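Local coordinates for SusD-like protein BACOVA_02651 (Bacteroides ovatus, PDB 5E75) that binds polysaccharide at the bacterial cell surface and probably captures xyloglucan before its transport into the periplasm for degradation, at residues N49-P54 against F415-S420; N143-L148 against Q504-N509; A302-K307 against S328-G333. All coordinates share one frame; numbering follows the deposited sequence.

Contact 1 of 3, residues N49-P54 against F415-S420; sequences NDMYSP and FGMEYS. With EDO (1,2-ethanediol), chain E.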
loop_
_atom_site.group_PDB
_atom_site.type_symbol
_atom_site.label_atom_id
_atom_site.label_comp_id
_atom_site.label_asym_id
_atom_site.label_seq_id
_atom_site.Cartn_x
_atom_site.Cartn_y
_atom_site.Cartn_z
ATOM N N ASN A 49 -8.461 -0.866 8.669
ATOM C CA ASN A 49 -8.420 -1.533 9.970
ATOM C C ASN A 49 -7.304 -2.573 10.069
ATOM O O ASN A 49 -7.437 -3.591 10.744
ATOM C CB ASN A 49 -9.776 -2.147 10.369
ATOM C CG ASN A 49 -9.903 -2.346 11.868
ATOM O OD1 ASN A 49 -9.392 -1.548 12.650
ATOM N ND2 ASN A 49 -10.608 -3.392 12.273
ATOM N N ASP A 50 -6.170 -2.309 9.436
ATOM C CA ASP A 50 -4.992 -3.150 9.678
ATOM C C ASP A 50 -4.609 -3.017 11.150
ATOM O O ASP A 50 -4.226 -3.992 11.800
ATOM C CB ASP A 50 -3.781 -2.692 8.852
ATOM C CG ASP A 50 -3.811 -3.120 7.384
ATOM O OD1 ASP A 50 -4.794 -3.664 6.865
ATOM O OD2 ASP A 50 -2.794 -2.849 6.706
ATOM N N MET A 51 -4.678 -1.790 11.660
ATOM C CA MET A 51 -4.220 -1.468 13.012
ATOM C C MET A 51 -4.978 -0.243 13.520
ATOM O O MET A 51 -5.659 0.460 12.753
ATOM C CB MET A 51 -2.691 -1.253 13.028
ATOM C CG MET A 51 -2.211 0.133 12.585
ATOM S SD MET A 51 -2.576 0.536 10.884
ATOM C CE MET A 51 -2.086 2.223 10.884
ATOM N N TYR A 52 -4.865 0.003 14.819
ATOM C CA TYR A 52 -5.587 1.081 15.476
ATOM C C TYR A 52 -4.797 1.625 16.649
ATOM O O TYR A 52 -4.112 0.886 17.348
ATOM C CB TYR A 52 -6.941 0.554 15.983
ATOM C CG TYR A 52 -7.789 1.557 16.744
ATOM C CD1 TYR A 52 -8.500 2.544 16.078
ATOM C CD2 TYR A 52 -7.914 1.488 18.123
ATOM C CE1 TYR A 52 -9.287 3.451 16.764
ATOM C CE2 TYR A 52 -8.694 2.406 18.814
ATOM C CZ TYR A 52 -9.381 3.363 18.131
ATOM O OH TYR A 52 -10.161 4.274 18.822
ATOM N N SER A 53 -4.899 2.934 16.833
ATOM C CA SER A 53 -4.485 3.598 18.064
ATOM C C SER A 53 -5.565 4.584 18.448
ATOM O O SER A 53 -6.014 5.356 17.605
ATOM C CB SER A 53 -3.200 4.388 17.849
ATOM O OG SER A 53 -2.992 5.277 18.955
ATOM N N PRO A 54 -5.955 4.612 19.729
ATOM C CA PRO A 54 -6.953 5.595 20.150
ATOM C C PRO A 54 -6.444 7.029 20.104
ATOM O O PRO A 54 -7.255 7.953 20.121
ATOM C CB PRO A 54 -7.267 5.187 21.596
ATOM C CG PRO A 54 -6.092 4.418 22.049
ATOM C CD PRO A 54 -5.544 3.726 20.833
ATOM N N PHE A 415 -0.828 -8.532 2.743
ATOM C CA PHE A 415 -0.398 -7.126 2.608
ATOM C C PHE A 415 -0.611 -6.270 3.854
ATOM O O PHE A 415 -0.531 -5.046 3.790
ATOM C CB PHE A 415 -1.015 -6.462 1.364
ATOM C CG PHE A 415 -0.646 -7.156 0.109
ATOM C CD1 PHE A 415 0.662 -7.115 -0.336
ATOM C CD2 PHE A 415 -1.566 -7.886 -0.599
ATOM C CE1 PHE A 415 1.029 -7.819 -1.465
ATOM C CE2 PHE A 415 -1.212 -8.561 -1.735
ATOM C CZ PHE A 415 0.082 -8.529 -2.160
ATOM N N GLY A 416 -0.855 -6.899 4.998
ATOM C CA GLY A 416 -1.023 -6.150 6.232
ATOM C C GLY A 416 0.157 -5.240 6.520
ATOM O O GLY A 416 1.314 -5.639 6.366
ATOM N N MET A 417 -0.142 -4.002 6.920
ATOM C CA MET A 417 0.888 -3.005 7.257
ATOM C C MET A 417 1.800 -2.666 6.078
ATOM O O MET A 417 2.913 -2.199 6.262
ATOM C CB MET A 417 1.690 -3.419 8.505
ATOM C CG MET A 417 0.849 -3.536 9.779
ATOM S SD MET A 417 -0.230 -2.126 10.099
ATOM C CE MET A 417 0.930 -0.750 9.934
ATOM N N GLU A 418 1.297 -2.832 4.858
ATOM C CA GLU A 418 1.981 -2.336 3.654
ATOM C C GLU A 418 1.238 -1.164 3.022
ATOM O O GLU A 418 1.579 -0.732 1.924
ATOM C CB GLU A 418 2.200 -3.444 2.617
ATOM C CG GLU A 418 3.216 -4.454 3.102
ATOM C CD GLU A 418 3.454 -5.604 2.147
ATOM O OE1 GLU A 418 3.736 -5.377 0.939
ATOM O OE2 GLU A 418 3.408 -6.732 2.656
ATOM N N TYR A 419 0.254 -0.632 3.727
ATOM C CA TYR A 419 -0.414 0.607 3.315
ATOM C C TYR A 419 -1.123 0.457 1.981
ATOM O O TYR A 419 -1.190 1.406 1.206
ATOM C CB TYR A 419 0.582 1.778 3.312
ATOM C CG TYR A 419 1.701 1.643 4.350
ATOM C CD1 TYR A 419 1.443 1.519 5.708
ATOM C CD2 TYR A 419 3.026 1.625 3.933
ATOM C CE1 TYR A 419 2.517 1.373 6.634
ATOM C CE2 TYR A 419 4.071 1.488 4.829
ATOM C CZ TYR A 419 3.805 1.349 6.159
ATOM O OH TYR A 419 4.904 1.225 6.999
ATOM N N SER A 420 -1.668 -0.734 1.741
ATOM C CA SER A 420 -2.344 -1.047 0.495
ATOM C C SER A 420 -3.776 -1.557 0.671
ATOM O O SER A 420 -4.586 -1.436 -0.237
ATOM C CB SER A 420 -1.538 -2.099 -0.269
ATOM O OG SER A 420 -1.343 -3.251 0.528
HETATM C C1 EDO E . -4.932 4.024 13.296
HETATM O O1 EDO E . -5.614 4.592 14.455
HETATM C C2 EDO E . -4.460 5.043 12.249
HETATM O O2 EDO E . -5.527 5.418 11.385
HETATM O O HOH W 1 -2.207 -2.825 3.944
#

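Contact 2 of 3, residues N143-L148 against Q504-N509; sequences NPVRPL and QNPLLN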
loop_
_atom_site.group_PDB
_atom_site.type_symbol
_atom_site.label_atom_id
_atom_site.label_comp_id
_atom_site.label_asym_id
_atom_site.label_seq_id
_atom_site.Cartn_x
_atom_site.Cartn_y
_atom_site.Cartn_z
ATOM N N ASN A 143 -3.343 29.251 -13.836
ATOM C CA ASN A 143 -4.630 29.315 -13.157
ATOM C C ASN A 143 -4.869 28.068 -12.339
ATOM O O ASN A 143 -5.232 27.023 -12.888
ATOM C CB ASN A 143 -5.783 29.514 -14.126
ATOM C CG ASN A 143 -7.114 29.739 -13.409
ATOM O OD1 ASN A 143 -7.171 29.933 -12.178
ATOM N ND2 ASN A 143 -8.196 29.723 -14.180
ATOM N N PRO A 144 -4.662 28.183 -11.024
ATOM C CA PRO A 144 -4.834 27.027 -10.146
ATOM C C PRO A 144 -6.297 26.691 -9.912
ATOM O O PRO A 144 -6.574 25.618 -9.385
ATOM C CB PRO A 144 -4.167 27.484 -8.845
ATOM C CG PRO A 144 -4.298 28.941 -8.849
ATOM C CD PRO A 144 -4.219 29.372 -10.267
ATOM N N VAL A 145 -7.218 27.568 -10.296
ATOM C CA VAL A 145 -8.647 27.282 -10.130
ATOM C C VAL A 145 -9.141 26.474 -11.326
ATOM O O VAL A 145 -9.565 27.024 -12.340
ATOM C CB VAL A 145 -9.463 28.561 -9.918
ATOM C CG1 VAL A 145 -10.944 28.225 -9.710
ATOM C CG2 VAL A 145 -8.905 29.339 -8.720
ATOM N N ARG A 146 -9.022 25.155 -11.193
ATOM C CA ARG A 146 -9.284 24.205 -12.267
ATOM C C ARG A 146 -10.258 23.134 -11.787
ATOM O O ARG A 146 -10.217 22.754 -10.620
ATOM C CB ARG A 146 -7.977 23.519 -12.676
ATOM C CG ARG A 146 -6.884 24.468 -13.146
ATOM C CD ARG A 146 -7.192 25.023 -14.518
ATOM N NE ARG A 146 -6.134 25.919 -14.992
ATOM C CZ ARG A 146 -5.902 26.196 -16.271
ATOM N NH1 ARG A 146 -6.640 25.640 -17.223
ATOM N NH2 ARG A 146 -4.921 27.029 -16.602
ATOM N N PRO A 147 -11.108 22.622 -12.692
ATOM C CA PRO A 147 -12.110 21.656 -12.254
ATOM C C PRO A 147 -11.570 20.246 -12.069
ATOM O O PRO A 147 -10.542 19.866 -12.644
ATOM C CB PRO A 147 -13.115 21.663 -13.407
ATOM C CG PRO A 147 -12.327 22.053 -14.601
ATOM C CD PRO A 147 -11.299 23.010 -14.105
ATOM N N LEU A 148 -12.281 19.490 -11.247
ATOM C CA LEU A 148 -12.088 18.061 -11.140
ATOM C C LEU A 148 -12.450 17.378 -12.448
ATOM O O LEU A 148 -13.298 17.861 -13.198
ATOM C CB LEU A 148 -13.003 17.522 -10.050
ATOM C CG LEU A 148 -12.720 17.984 -8.619
ATOM C CD1 LEU A 148 -13.954 17.771 -7.748
ATOM C CD2 LEU A 148 -11.548 17.209 -8.085
ATOM N N GLN A 504 -8.452 27.464 -1.725
ATOM C CA GLN A 504 -7.680 27.969 -2.851
ATOM C C GLN A 504 -8.334 27.668 -4.197
ATOM O O GLN A 504 -8.198 28.448 -5.134
ATOM C CB GLN A 504 -6.260 27.401 -2.815
ATOM C CG GLN A 504 -5.462 27.845 -1.600
ATOM C CD GLN A 504 -5.413 29.360 -1.454
ATOM O OE1 GLN A 504 -5.266 30.089 -2.438
ATOM N NE2 GLN A 504 -5.558 29.841 -0.222
ATOM N N ASN A 505 -9.040 26.541 -4.285
ATOM C CA ASN A 505 -9.701 26.133 -5.529
ATOM C C ASN A 505 -11.144 25.706 -5.263
ATOM O O ASN A 505 -11.414 24.523 -5.028
ATOM C CB ASN A 505 -8.934 24.993 -6.204
ATOM C CG ASN A 505 -9.589 24.541 -7.488
ATOM O OD1 ASN A 505 -10.531 25.171 -7.962
ATOM N ND2 ASN A 505 -9.082 23.455 -8.069
ATOM N N PRO A 506 -12.081 26.656 -5.296
ATOM C CA PRO A 506 -13.475 26.297 -4.998
ATOM C C PRO A 506 -14.109 25.303 -5.972
ATOM O O PRO A 506 -15.193 24.785 -5.676
ATOM C CB PRO A 506 -14.219 27.641 -5.046
ATOM C CG PRO A 506 -13.254 28.633 -5.594
ATOM C CD PRO A 506 -11.882 28.112 -5.384
ATOM N N LEU A 507 -13.464 25.020 -7.100
ATOM C CA LEU A 507 -14.033 24.046 -8.021
ATOM C C LEU A 507 -13.911 22.634 -7.473
ATOM O O LEU A 507 -14.538 21.718 -7.998
ATOM C CB LEU A 507 -13.404 24.148 -9.412
ATOM C CG LEU A 507 -13.678 25.461 -10.158
ATOM C CD1 LEU A 507 -13.004 25.472 -11.516
ATOM C CD2 LEU A 507 -15.160 25.710 -10.327
ATOM N N LEU A 508 -13.129 22.448 -6.412
ATOM C CA LEU A 508 -13.093 21.158 -5.734
ATOM C C LEU A 508 -14.457 20.830 -5.109
ATOM O O LEU A 508 -14.741 19.669 -4.825
ATOM C CB LEU A 508 -11.974 21.097 -4.693
ATOM C CG LEU A 508 -10.548 21.143 -5.252
ATOM C CD1 LEU A 508 -9.553 21.128 -4.102
ATOM C CD2 LEU A 508 -10.240 20.008 -6.238
ATOM N N ASN A 509 -15.308 21.840 -4.940
ATOM C CA ASN A 509 -16.679 21.638 -4.455
ATOM C C ASN A 509 -17.725 21.577 -5.568
ATOM O O ASN A 509 -18.926 21.514 -5.291
ATOM C CB ASN A 509 -17.071 22.762 -3.490
ATOM C CG ASN A 509 -16.665 22.486 -2.054
ATOM O OD1 ASN A 509 -16.512 21.340 -1.641
ATOM N ND2 ASN A 509 -16.503 23.553 -1.281
HETATM O O HOH W 2 -14.905 20.643 -10.556
#

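Contact 3 of 3, residues A302-K307 against S328-G333; sequences ATFFTK and SPIKKG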
loop_
_atom_site.group_PDB
_atom_site.type_symbol
_atom_site.label_atom_id
_atom_site.label_comp_id
_atom_site.label_asym_id
_atom_site.label_seq_id
_atom_site.Cartn_x
_atom_site.Cartn_y
_atom_site.Cartn_z
ATOM N N ALA A 302 5.568 -11.736 11.045
ATOM C CA ALA A 302 6.293 -10.721 10.296
ATOM C C ALA A 302 5.533 -9.407 10.214
ATOM O O ALA A 302 6.078 -8.398 9.779
ATOM C CB ALA A 302 6.626 -11.220 8.890
ATOM N N THR A 303 4.262 -9.421 10.595
ATOM C CA THR A 303 3.438 -8.219 10.515
ATOM C C THR A 303 3.223 -7.542 11.880
ATOM O O THR A 303 3.364 -6.306 11.992
ATOM C CB THR A 303 2.089 -8.503 9.813
ATOM O OG1 THR A 303 2.342 -9.134 8.553
ATOM C CG2 THR A 303 1.337 -7.232 9.560
ATOM N N PHE A 304 2.876 -8.335 12.893
ATOM C CA PHE A 304 2.660 -7.841 14.261
ATOM C C PHE A 304 3.371 -8.716 15.274
ATOM O O PHE A 304 3.390 -9.931 15.141
ATOM C CB PHE A 304 1.162 -7.848 14.625
ATOM C CG PHE A 304 0.317 -7.032 13.703
ATOM C CD1 PHE A 304 0.344 -5.644 13.753
ATOM C CD2 PHE A 304 -0.487 -7.657 12.759
ATOM C CE1 PHE A 304 -0.422 -4.889 12.866
ATOM C CE2 PHE A 304 -1.257 -6.920 11.884
ATOM C CZ PHE A 304 -1.226 -5.522 11.926
ATOM N N PHE A 305 3.907 -8.088 16.314
ATOM C CA PHE A 305 4.380 -8.803 17.505
ATOM C C PHE A 305 3.153 -9.307 18.265
ATOM O O PHE A 305 2.199 -8.564 18.424
ATOM C CB PHE A 305 5.161 -7.868 18.419
ATOM C CG PHE A 305 6.451 -7.344 17.828
ATOM C CD1 PHE A 305 7.578 -8.156 17.752
ATOM C CD2 PHE A 305 6.565 -6.020 17.391
ATOM C CE1 PHE A 305 8.769 -7.677 17.243
ATOM C CE2 PHE A 305 7.764 -5.552 16.882
ATOM C CZ PHE A 305 8.860 -6.377 16.819
ATOM N N THR A 306 3.163 -10.553 18.737
ATOM C CA THR A 306 2.177 -11.010 19.710
ATOM C C THR A 306 2.913 -11.821 20.765
ATOM O O THR A 306 4.027 -12.274 20.532
ATOM C CB THR A 306 1.035 -11.845 19.089
ATOM O OG1 THR A 306 1.571 -12.985 18.408
ATOM C CG2 THR A 306 0.186 -10.996 18.117
ATOM N N LYS A 307 2.290 -11.975 21.928
ATOM C CA LYS A 307 2.973 -12.502 23.109
ATOM C C LYS A 307 3.699 -13.820 22.851
ATOM O O LYS A 307 3.102 -14.787 22.383
ATOM C CB LYS A 307 1.968 -12.687 24.234
ATOM C CG LYS A 307 2.624 -12.998 25.578
ATOM C CD LYS A 307 1.597 -12.981 26.689
ATOM C CE LYS A 307 2.275 -12.953 28.047
ATOM N NZ LYS A 307 1.273 -12.943 29.142
ATOM N N SER A 328 -0.296 -5.885 20.486
ATOM C CA SER A 328 -0.056 -6.349 19.127
ATOM C C SER A 328 0.662 -5.269 18.308
ATOM O O SER A 328 0.209 -4.891 17.225
ATOM C CB SER A 328 -1.372 -6.795 18.476
ATOM O OG SER A 328 -2.389 -5.832 18.656
ATOM N N PRO A 329 1.796 -4.766 18.809
ATOM C CA PRO A 329 2.461 -3.682 18.088
ATOM C C PRO A 329 2.999 -4.124 16.723
ATOM O O PRO A 329 3.176 -5.315 16.429
ATOM C CB PRO A 329 3.581 -3.266 19.048
ATOM C CG PRO A 329 3.851 -4.477 19.918
ATOM C CD PRO A 329 2.520 -5.161 20.040
ATOM N N ILE A 330 3.266 -3.130 15.892
ATOM C CA ILE A 330 3.686 -3.361 14.523
ATOM C C ILE A 330 5.085 -4.002 14.477
ATOM O O ILE A 330 6.022 -3.528 15.125
ATOM C CB ILE A 330 3.669 -2.035 13.730
ATOM C CG1 ILE A 330 2.255 -1.435 13.665
ATOM C CG2 ILE A 330 4.238 -2.232 12.329
ATOM C CD1 ILE A 330 2.227 0.005 13.213
ATOM N N LYS A 331 5.233 -5.052 13.667
ATOM C CA LYS A 331 6.540 -5.600 13.306
ATOM C C LYS A 331 6.971 -5.197 11.895
ATOM O O LYS A 331 8.128 -4.858 11.670
ATOM C CB LYS A 331 6.566 -7.130 13.436
ATOM C CG LYS A 331 7.826 -7.805 12.815
ATOM C CD LYS A 331 9.122 -7.414 13.506
ATOM C CE LYS A 331 10.340 -7.708 12.633
ATOM N NZ LYS A 331 10.402 -6.777 11.479
ATOM N N LYS A 332 6.063 -5.237 10.927
ATOM C CA LYS A 332 6.412 -4.867 9.563
ATOM C C LYS A 332 6.698 -3.383 9.439
ATOM O O LYS A 332 5.836 -2.564 9.728
ATOM C CB LYS A 332 5.303 -5.261 8.605
ATOM C CG LYS A 332 5.708 -5.121 7.149
ATOM C CD LYS A 332 4.613 -5.576 6.174
ATOM C CE LYS A 332 4.314 -7.061 6.250
ATOM N NZ LYS A 332 3.189 -7.433 5.315
ATOM N N GLY A 333 7.910 -3.043 8.997
ATOM C CA GLY A 333 8.376 -1.665 9.007
ATOM C C GLY A 333 9.248 -1.329 10.209
ATOM O O GLY A 333 9.725 -0.197 10.324
HETATM O O HOH W 3 8.693 -7.598 9.336
#

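Contact 1 of 3, residues N49-P54 against F415-S420
D50 and M417 carry the polar part of this buried contact. The backbone N of M417 donates to D50 OD2 over 2.9 Å with an N-H...O angle of 162°, reaching the oxygen from above the carboxylate plane, about 46° out of it. D50 OD2 also accepts a hydrogen bond from a water 2.8 Å away; that water donates to F415 O and accepts from S420 N, joining these two residues and handing them on to D50 OD2. Within the loop, a type II beta turn from F415 to E418 is closed by E418 N to F415 O at 3.1 Å. S45 OG is a further partner of D50 OD2, while N421 ND2 holds OD1, which fixes the carboxylate at both oxygens.

The apolar part is a pair of methionines. M417, bent at chi2 and chi3, swings its sulfur against M51, the two side chains crossing at about a right angle with M417 SD to M51 SD at 3.6 Å. M417 SD also lies 3.8 Å from D50 CB. Farther along, S53 N bonds O1 of an ethanediol, probably from the crystallisation liquor.

The contact thus joins an N-terminal strand, 51-52, to the loop between helices 404-415 and 421-431 of the SusD family region. Strand 51-52 pairs antiparallel with strand 283-284, and the M51 side chain also packs on helix 40-46.

Contact 2 of 3, residues N143-L148 against Q504-N509
N505 meets R146 through the one direct hydrogen bond between the two segments: N505 ND2 donates to R146 O over 2.9 Å, nearly straight at 172°. The acceptor lies in the plane of the amide, and the donor sits on a lone pair of the carbonyl, so the bond is in plane at both ends. Beside this bond the contact is largely apolar. V145 CG1 packs beside the amide, 3.5 Å from N505 OD1, and lies 3.9 Å from L507 CD1, the V145 side chain crossing that of L507 at about a right angle. L507 CD1 rests on the peptide link between R146 and P147, 3.6 Å from P147 N, and the P147 ring lies alongside it. L148 and L508 also cross nearly at right angles, L148 CD2 touching L508 CD2 at 3.6 Å. A water bridges L148 N and L507 O.

Behind this first shell, two Asx turns shape the loops. With chi1 at 180° the N505 amide reaches across to R146, and chi2 near 8° turns N505 OD1 back to L507 N, which donates from above the carbonyl plane at 3.1 Å. An alanine here is likely to leave R146 O without its amide donor and, with the side-chain bond to L507 N gone, that turn less well held. In the other loop, N143 OD1 accepts from V145 N.

Segment 143-148 lies in the loop between helix 137-142 and helix 151-168, whereas 504-509 leaves the end of helix 499-504 and runs into a 3-10 segment at 506-509. L508 turns back onto that helix at D501 and V502, and L148 pairs by its backbone with V513.

Contact 3 of 3, residues A302-K307 against S328-G333
F305 and K331 meet because of their torsions: chi1 of F305 (-65°) stands the ring beside its backbone N and brings one face against K331 CB, while chi1 of K331 (169°) and the bend at chi2 carry CG and CD onward. This CH-pi contact places K331 CB 4.0 Å from the centroid of the F305 ring, 13° off the normal, and K331 CD lies 3.5 Å from F305 CZ. P329 CG packs on F305 CB. F304 turns its ring edge to P329 O, close to the ring plane.

The backbones are joined by a single beta bridge between F304 and I330, a non-hydrogen-bonded antiparallel pair flanked by K331 N to T303 O (2.8 Å) and F305 N to P329 O (2.9 Å), the latter nearly along the C=O axis. T303 O also accepts from K332 N at 3.1 Å, both donors reaching it from the same face of its carbonyl plane. A water links A302 O to K331 NZ, which also donates to V334 O. K332 runs alongside T303 to reach G416 and E418.

The lysine side chains thus touch mainly by their methylenes, their amino groups carried onward to polar partners. Two donors on T303 O would be expected to polarise that carbonyl. F305 O, by contrast, is buried without a conventional hydrogen-bond partner, though S328 CA points its hydrogen at it from 3.2 Å.

How the contacts relate
Contacts 1 and 3 are neighbours, their centres about 11 Å apart, and they touch through K332: its NZ lies 2.8 Å from E418 OE2 in a salt bridge and 2.8 Å from G416 O in a probable hydrogen bond. F304 CZ, from contact 3, also packs 3.4 Å from D50 O of contact 1. Along the chain, contact 3 falls between the two halves of contact 1. Contact 2 stands apart, its centre about 32 Å from that of contact 1 and about 42 Å from that of contact 3, on the other side of the chain's centre from contact 3. Contacts 1 and 2 each join the N-terminal and C-terminal family regions.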